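Local coordinates for protein cellobiose 2-epimerase (Caldibacillus thermoamylovorans, PDB 5ZHB) that probably catalyses the reversible epimerization of cellobiose at carbon 2 of its reducing-end sugar, giving the glucosyl-mannose disaccharide, at residues K206-D214 with A258-Y269. Residues are numbered along the deposited sequence; the frame is centred on the assembly and turned at random.
Sequences KGRIANLID and ALKVTGNNDRKY
I213 and Y269 meet where helix 203-220 of the (alpha/alpha)6 barrel, the fold of the N-acylglucosamine 2-epimerase family, packs against the end of helix 245-262 and the start of helix 267-283. I213's two arms let it fill two sites at once. The end of its longer branch, CD1, lies between A258 CB and L259 CD2; A258's small CB leaves room for it (4.0 Å) and for I209 CG2 (4.1 Å). T262 CG2 rests 3.9 Å from both I209 CG2 and I209 CD1. A serine at T262 would probably leave both I209 methyls facing a gap. At the helix end, T262 OG1 turns back to A258 O, which also accepts from T262 N on the opposite face of its carbonyl. G263's positive phi, which favours glycine, lets the chain turn into a Schellman motif, N264 N bonding to L259 O; an Asx turn at N264 and D266 as N-cap follow. The Y269 hydroxyl donates to D214 OD1 in the ring plane, though the modelled separation is doubtfully short. D266 CG sits above one ring face, offset toward the rim; over the centre of the other lies I213 CG2, set anti to its backbone N (chi1 -69°), a CH-pi contact 3.5 Å from the centroid and 11° off the normal.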
ATOM      1  N   LYS A 206     -19.892  -5.483  -2.934  1.00 31.69           N
ATOM      2  CA  LYS A 206     -20.223  -4.110  -3.292  1.00 31.03           C
ATOM      3  C   LYS A 206     -20.690  -3.329  -2.067  1.00 30.93           C
ATOM      4  O   LYS A 206     -20.262  -2.193  -1.834  1.00 31.49           O
ATOM      5  CB  LYS A 206     -21.290  -4.054  -4.393  1.00 33.08           C
ATOM      6  CG  LYS A 206     -21.368  -2.718  -5.114  1.00 39.04           C
ATOM      7  CD  LYS A 206     -22.522  -2.646  -6.105  1.00 42.82           C
ATOM      8  CE  LYS A 206     -22.656  -1.310  -6.733  1.00 46.91           C
ATOM      9  NZ  LYS A 206     -23.570  -1.387  -7.874  1.00 48.11           N
ATOM     10  N   GLY A 207     -21.564  -3.948  -1.261  1.00 29.97           N
ATOM     11  CA  GLY A 207     -22.076  -3.281  -0.088  1.00 29.25           C
ATOM     12  C   GLY A 207     -21.014  -3.099   0.985  1.00 26.69           C
ATOM     13  O   GLY A 207     -21.102  -2.157   1.770  1.00 27.14           O
ATOM     14  N   ARG A 208     -20.050  -4.035   1.059  1.00 25.64           N
ATOM     15  CA  ARG A 208     -18.946  -3.891   1.999  1.00 27.31           C
ATOM     16  C   ARG A 208     -18.065  -2.707   1.573  1.00 25.79           C
ATOM     17  O   ARG A 208     -17.618  -1.938   2.429  1.00 25.55           O
ATOM     18  CB  ARG A 208     -18.194  -5.225   2.163  1.00 28.96           C
ATOM     19  CG  ARG A 208     -19.106  -6.368   2.634  1.00 28.58           C
ATOM     20  CD  ARG A 208     -19.150  -6.462   4.155  1.00 32.03           C
ATOM     21  NE  ARG A 208     -19.917  -5.371   4.724  1.00 36.15           N
ATOM     22  CZ  ARG A 208     -19.921  -4.900   5.939  1.00 34.79           C
ATOM     23  NH1 ARG A 208     -18.944  -5.100   6.805  1.00 35.29           N
ATOM     24  NH2 ARG A 208     -20.931  -4.124   6.259  1.00 39.20           N
ATOM     25  N   ILE A 209     -17.869  -2.521   0.274  1.00 25.96           N
ATOM     26  CA  ILE A 209     -17.132  -1.348  -0.203  1.00 25.99           C
ATOM     27  C   ILE A 209     -17.862  -0.050   0.172  1.00 26.82           C
ATOM     28  O   ILE A 209     -17.265   0.910   0.698  1.00 24.79           O
ATOM     29  CB  ILE A 209     -16.855  -1.496  -1.703  1.00 25.35           C
ATOM     30  CG1 ILE A 209     -15.918  -2.695  -1.945  1.00 26.41           C
ATOM     31  CG2 ILE A 209     -16.262  -0.206  -2.291  1.00 25.69           C
ATOM     32  CD1 ILE A 209     -15.872  -3.192  -3.373  1.00 25.35           C
ATOM     33  N   ALA A 210     -19.194  -0.028  -0.024  1.00 28.67           N
ATOM     34  CA  ALA A 210     -19.954   1.190   0.239  1.00 27.18           C
ATOM     35  C   ALA A 210     -19.866   1.530   1.712  1.00 25.46           C
ATOM     36  O   ALA A 210     -19.716   2.697   2.082  1.00 27.89           O
ATOM     37  CB  ALA A 210     -21.407   1.059  -0.228  1.00 29.51           C
ATOM     38  N   ASN A 211     -19.898   0.490   2.556  1.00 24.37           N
ATOM     39  CA  ASN A 211     -19.715   0.672   3.980  1.00 25.23           C
ATOM     40  C   ASN A 211     -18.356   1.307   4.307  1.00 23.90           C
ATOM     41  O   ASN A 211     -18.302   2.271   5.074  1.00 26.40           O
ATOM     42  CB  ASN A 211     -20.017  -0.624   4.728  1.00 28.10           C
ATOM     43  CG  ASN A 211     -19.889  -0.467   6.221  1.00 31.52           C
ATOM     44  OD1 ASN A 211     -20.562   0.364   6.834  1.00 28.29           O
ATOM     45  ND2 ASN A 211     -19.001  -1.238   6.835  1.00 33.72           N
ATOM     46  N   LEU A 212     -17.255   0.774   3.763  1.00 26.03           N
ATOM     47  CA  LEU A 212     -15.920   1.355   3.994  1.00 23.27           C
ATOM     48  C   LEU A 212     -15.837   2.819   3.559  1.00 22.25           C
ATOM     49  O   LEU A 212     -15.247   3.671   4.255  1.00 25.42           O
ATOM     50  CB  LEU A 212     -14.891   0.470   3.281  1.00 23.57           C
ATOM     51  CG  LEU A 212     -14.499  -0.794   4.071  1.00 23.56           C
ATOM     52  CD1 LEU A 212     -14.010  -1.909   3.225  1.00 22.70           C
ATOM     53  CD2 LEU A 212     -13.427  -0.472   5.099  1.00 25.29           C
ATOM     54  N   ILE A 213     -16.443   3.124   2.424  1.00 26.08           N
ATOM     55  CA  ILE A 213     -16.400   4.490   1.916  1.00 25.36           C
ATOM     56  C   ILE A 213     -17.097   5.427   2.887  1.00 25.32           C
ATOM     57  O   ILE A 213     -16.594   6.498   3.235  1.00 29.21           O
ATOM     58  CB  ILE A 213     -16.969   4.569   0.492  1.00 28.29           C
ATOM     59  CG1 ILE A 213     -16.051   3.870  -0.474  1.00 28.01           C
ATOM     60  CG2 ILE A 213     -17.195   6.043   0.088  1.00 31.11           C
ATOM     61  CD1 ILE A 213     -16.720   3.438  -1.762  1.00 29.02           C
ATOM     62  N   ASP A 214     -18.233   4.977   3.412  1.00 30.16           N
ATOM     63  CA  ASP A 214     -19.014   5.790   4.336  1.00 28.83           C
ATOM     64  C   ASP A 214     -18.292   5.966   5.668  1.00 30.02           C
ATOM     65  O   ASP A 214     -18.265   7.071   6.220  1.00 26.54           O
ATOM     66  CB  ASP A 214     -20.431   5.251   4.415  1.00 35.23           C
ATOM     67  CG  ASP A 214     -21.403   6.298   4.926  1.00 42.70           C
ATOM     68  OD1 ASP A 214     -21.560   7.331   4.230  1.00 44.31           O
ATOM     69  OD2 ASP A 214     -21.853   6.139   6.064  1.00 45.45           O
ATOM     70  N   ALA A 258     -12.347   3.134  -5.726  1.00 24.75           N
ATOM     71  CA  ALA A 258     -13.435   2.335  -5.162  1.00 24.35           C
ATOM     72  C   ALA A 258     -14.786   2.860  -5.687  1.00 25.27           C
ATOM     73  O   ALA A 258     -15.651   2.088  -6.121  1.00 27.24           O
ATOM     74  CB  ALA A 258     -13.371   2.371  -3.650  1.00 25.70           C
ATOM     75  N   LEU A 259     -14.914   4.191  -5.708  1.00 26.71           N
ATOM     76  CA  LEU A 259     -16.049   4.854  -6.340  1.00 24.84           C
ATOM     77  C   LEU A 259     -16.239   4.416  -7.789  1.00 28.55           C
ATOM     78  O   LEU A 259     -17.361   4.076  -8.174  1.00 31.00           O
ATOM     79  CB  LEU A 259     -15.899   6.364  -6.204  1.00 23.74           C
ATOM     80  CG  LEU A 259     -15.976   6.918  -4.786  1.00 24.14           C
ATOM     81  CD1 LEU A 259     -15.755   8.432  -4.823  1.00 25.71           C
ATOM     82  CD2 LEU A 259     -17.266   6.552  -4.089  1.00 27.06           C
ATOM     83  N   LYS A 260     -15.172   4.444  -8.596  1.00 31.37           N
ATOM     84  CA  LYS A 260     -15.264   4.144 -10.015  1.00 31.01           C
ATOM     85  C   LYS A 260     -15.650   2.686 -10.267  1.00 34.89           C
ATOM     86  O   LYS A 260     -16.483   2.403 -11.143  1.00 35.53           O
ATOM     87  CB  LYS A 260     -13.950   4.430 -10.755  1.00 33.02           C
ATOM     88  CG  LYS A 260     -13.494   5.882 -10.809  1.00 35.10           C
ATOM     89  CD  LYS A 260     -11.992   6.062 -11.023  1.00 36.71           C
ATOM     90  CE  LYS A 260     -11.595   7.476 -10.826  1.00 38.40           C
ATOM     91  NZ  LYS A 260     -10.156   7.764 -10.875  1.00 37.82           N
ATOM     92  N   VAL A 261     -15.022   1.745  -9.541  1.00 30.80           N
ATOM     93  CA  VAL A 261     -15.246   0.316  -9.748  1.00 31.83           C
ATOM     94  C   VAL A 261     -16.678  -0.070  -9.376  1.00 28.94           C
ATOM     95  O   VAL A 261     -17.261  -0.975  -9.967  1.00 34.34           O
ATOM     96  CB  VAL A 261     -14.190  -0.473  -8.944  1.00 36.74           C
ATOM     97  CG1 VAL A 261     -14.548  -1.929  -8.722  1.00 40.05           C
ATOM     98  CG2 VAL A 261     -12.801  -0.358  -9.559  1.00 37.39           C
ATOM     99  N   THR A 262     -17.274   0.611  -8.399  1.00 31.19           N
ATOM    100  CA  THR A 262     -18.615   0.257  -7.976  1.00 30.69           C
ATOM    101  C   THR A 262     -19.708   1.202  -8.523  1.00 34.87           C
ATOM    102  O   THR A 262     -20.873   1.022  -8.174  1.00 36.58           O
ATOM    103  CB  THR A 262     -18.674   0.204  -6.459  1.00 28.79           C
ATOM    104  OG1 THR A 262     -18.462   1.503  -5.904  1.00 27.95           O
ATOM    105  CG2 THR A 262     -17.700  -0.808  -5.888  1.00 29.80           C
ATOM    106  N   GLY A 263     -19.367   2.235  -9.303  1.00 37.20           N
ATOM    107  CA  GLY A 263     -20.374   3.116  -9.890  1.00 34.89           C
ATOM    108  C   GLY A 263     -21.036   4.017  -8.851  1.00 36.83           C
ATOM    109  O   GLY A 263     -22.186   4.424  -8.995  1.00 36.39           O
ATOM    110  N   ASN A 264     -20.304   4.365  -7.796  1.00 36.72           N
ATOM    111  CA  ASN A 264     -20.863   5.169  -6.731  1.00 37.78           C
ATOM    112  C   ASN A 264     -20.667   6.648  -7.085  1.00 42.72           C
ATOM    113  O   ASN A 264     -19.555   7.156  -7.000  1.00 36.21           O
ATOM    114  CB  ASN A 264     -20.285   4.712  -5.400  1.00 38.56           C
ATOM    115  CG  ASN A 264     -20.829   5.484  -4.221  1.00 40.50           C
ATOM    116  OD1 ASN A 264     -21.297   6.621  -4.344  1.00 38.73           O
ATOM    117  ND2 ASN A 264     -20.718   4.903  -3.044  1.00 41.54           N
ATOM    118  N   ASN A 265     -21.761   7.353  -7.433  1.00 41.08           N
ATOM    119  CA  ASN A 265     -21.680   8.744  -7.842  1.00 41.26           C
ATOM    120  C   ASN A 265     -22.181   9.684  -6.752  1.00 40.70           C
ATOM    121  O   ASN A 265     -22.518  10.839  -7.026  1.00 40.09           O
ATOM    122  CB  ASN A 265     -22.448   8.991  -9.134  1.00 50.59           C
ATOM    123  CG  ASN A 265     -22.006   8.040 -10.213  1.00 52.20           C
ATOM    124  OD1 ASN A 265     -22.809   7.231 -10.679  1.00 60.11           O
ATOM    125  ND2 ASN A 265     -20.746   8.113 -10.610  1.00 56.49           N
ATOM    126  N   ASP A 266     -22.202   9.219  -5.506  1.00 37.37           N
ATOM    127  CA  ASP A 266     -22.569  10.088  -4.407  1.00 38.13           C
ATOM    128  C   ASP A 266     -21.592  11.255  -4.331  1.00 41.02           C
ATOM    129  O   ASP A 266     -20.384  11.075  -4.238  1.00 34.97           O
ATOM    130  CB  ASP A 266     -22.606   9.334  -3.092  1.00 41.32           C
ATOM    131  CG  ASP A 266     -23.283  10.063  -1.941  1.00 45.54           C
ATOM    132  OD1 ASP A 266     -22.959  11.240  -1.714  1.00 48.05           O
ATOM    133  OD2 ASP A 266     -24.115   9.430  -1.258  1.00 55.48           O
ATOM    134  N   ARG A 267     -22.145  12.464  -4.276  1.00 38.50           N
ATOM    135  CA  ARG A 267     -21.375  13.667  -4.509  1.00 38.88           C
ATOM    136  C   ARG A 267     -20.497  14.002  -3.314  1.00 31.48           C
ATOM    137  O   ARG A 267     -19.467  14.637  -3.484  1.00 34.60           O
ATOM    138  CB  ARG A 267     -22.295  14.870  -4.786  1.00 44.78           C
ATOM    139  CG  ARG A 267     -23.081  14.780  -6.090  1.00 47.81           C
ATOM    140  CD  ARG A 267     -22.194  14.560  -7.304  1.00 43.45           C
ATOM    141  NE  ARG A 267     -21.123  15.558  -7.258  1.00 43.39           N
ATOM    142  CZ  ARG A 267     -19.975  15.540  -7.927  1.00 36.92           C
ATOM    143  NH1 ARG A 267     -19.741  14.654  -8.883  1.00 32.53           N
ATOM    144  NH2 ARG A 267     -19.066  16.449  -7.630  1.00 38.88           N
ATOM    145  N   LYS A 268     -20.896  13.648  -2.094  1.00 30.20           N
ATOM    146  CA  LYS A 268     -20.059  14.007  -0.961  1.00 31.99           C
ATOM    147  C   LYS A 268     -18.716  13.241  -0.982  1.00 29.79           C
ATOM    148  O   LYS A 268     -17.709  13.732  -0.480  1.00 30.78           O
ATOM    149  CB  LYS A 268     -20.850  13.895   0.341  1.00 37.82           C
ATOM    150  CG  LYS A 268     -21.477  12.570   0.710  1.00 45.19           C
ATOM    151  CD  LYS A 268     -22.609  12.781   1.716  1.00 46.90           C
ATOM    152  CE  LYS A 268     -22.984  11.584   2.532  1.00 50.98           C
ATOM    153  NZ  LYS A 268     -23.759  10.615   1.759  1.00 59.06           N
ATOM    154  N   TYR A 269     -18.709  12.054  -1.572  1.00 27.47           N
ATOM    155  CA  TYR A 269     -17.544  11.182  -1.615  1.00 30.02           C
ATOM    156  C   TYR A 269     -16.575  11.707  -2.672  1.00 29.66           C
ATOM    157  O   TYR A 269     -15.385  11.873  -2.387  1.00 26.73           O
ATOM    158  CB  TYR A 269     -17.957   9.741  -1.932  1.00 26.22           C
ATOM    159  CG  TYR A 269     -18.890   9.092  -0.915  1.00 26.13           C
ATOM    160  CD1 TYR A 269     -18.895   9.491   0.412  1.00 26.88           C
ATOM    161  CD2 TYR A 269     -19.737   8.054  -1.280  1.00 29.07           C
ATOM    162  CE1 TYR A 269     -19.730   8.899   1.344  1.00 28.25           C
ATOM    163  CE2 TYR A 269     -20.584   7.450  -0.360  1.00 30.76           C
ATOM    164  CZ  TYR A 269     -20.582   7.886   0.954  1.00 30.52           C
ATOM    165  OH  TYR A 269     -21.384   7.346   1.912  1.00 38.30           O
TER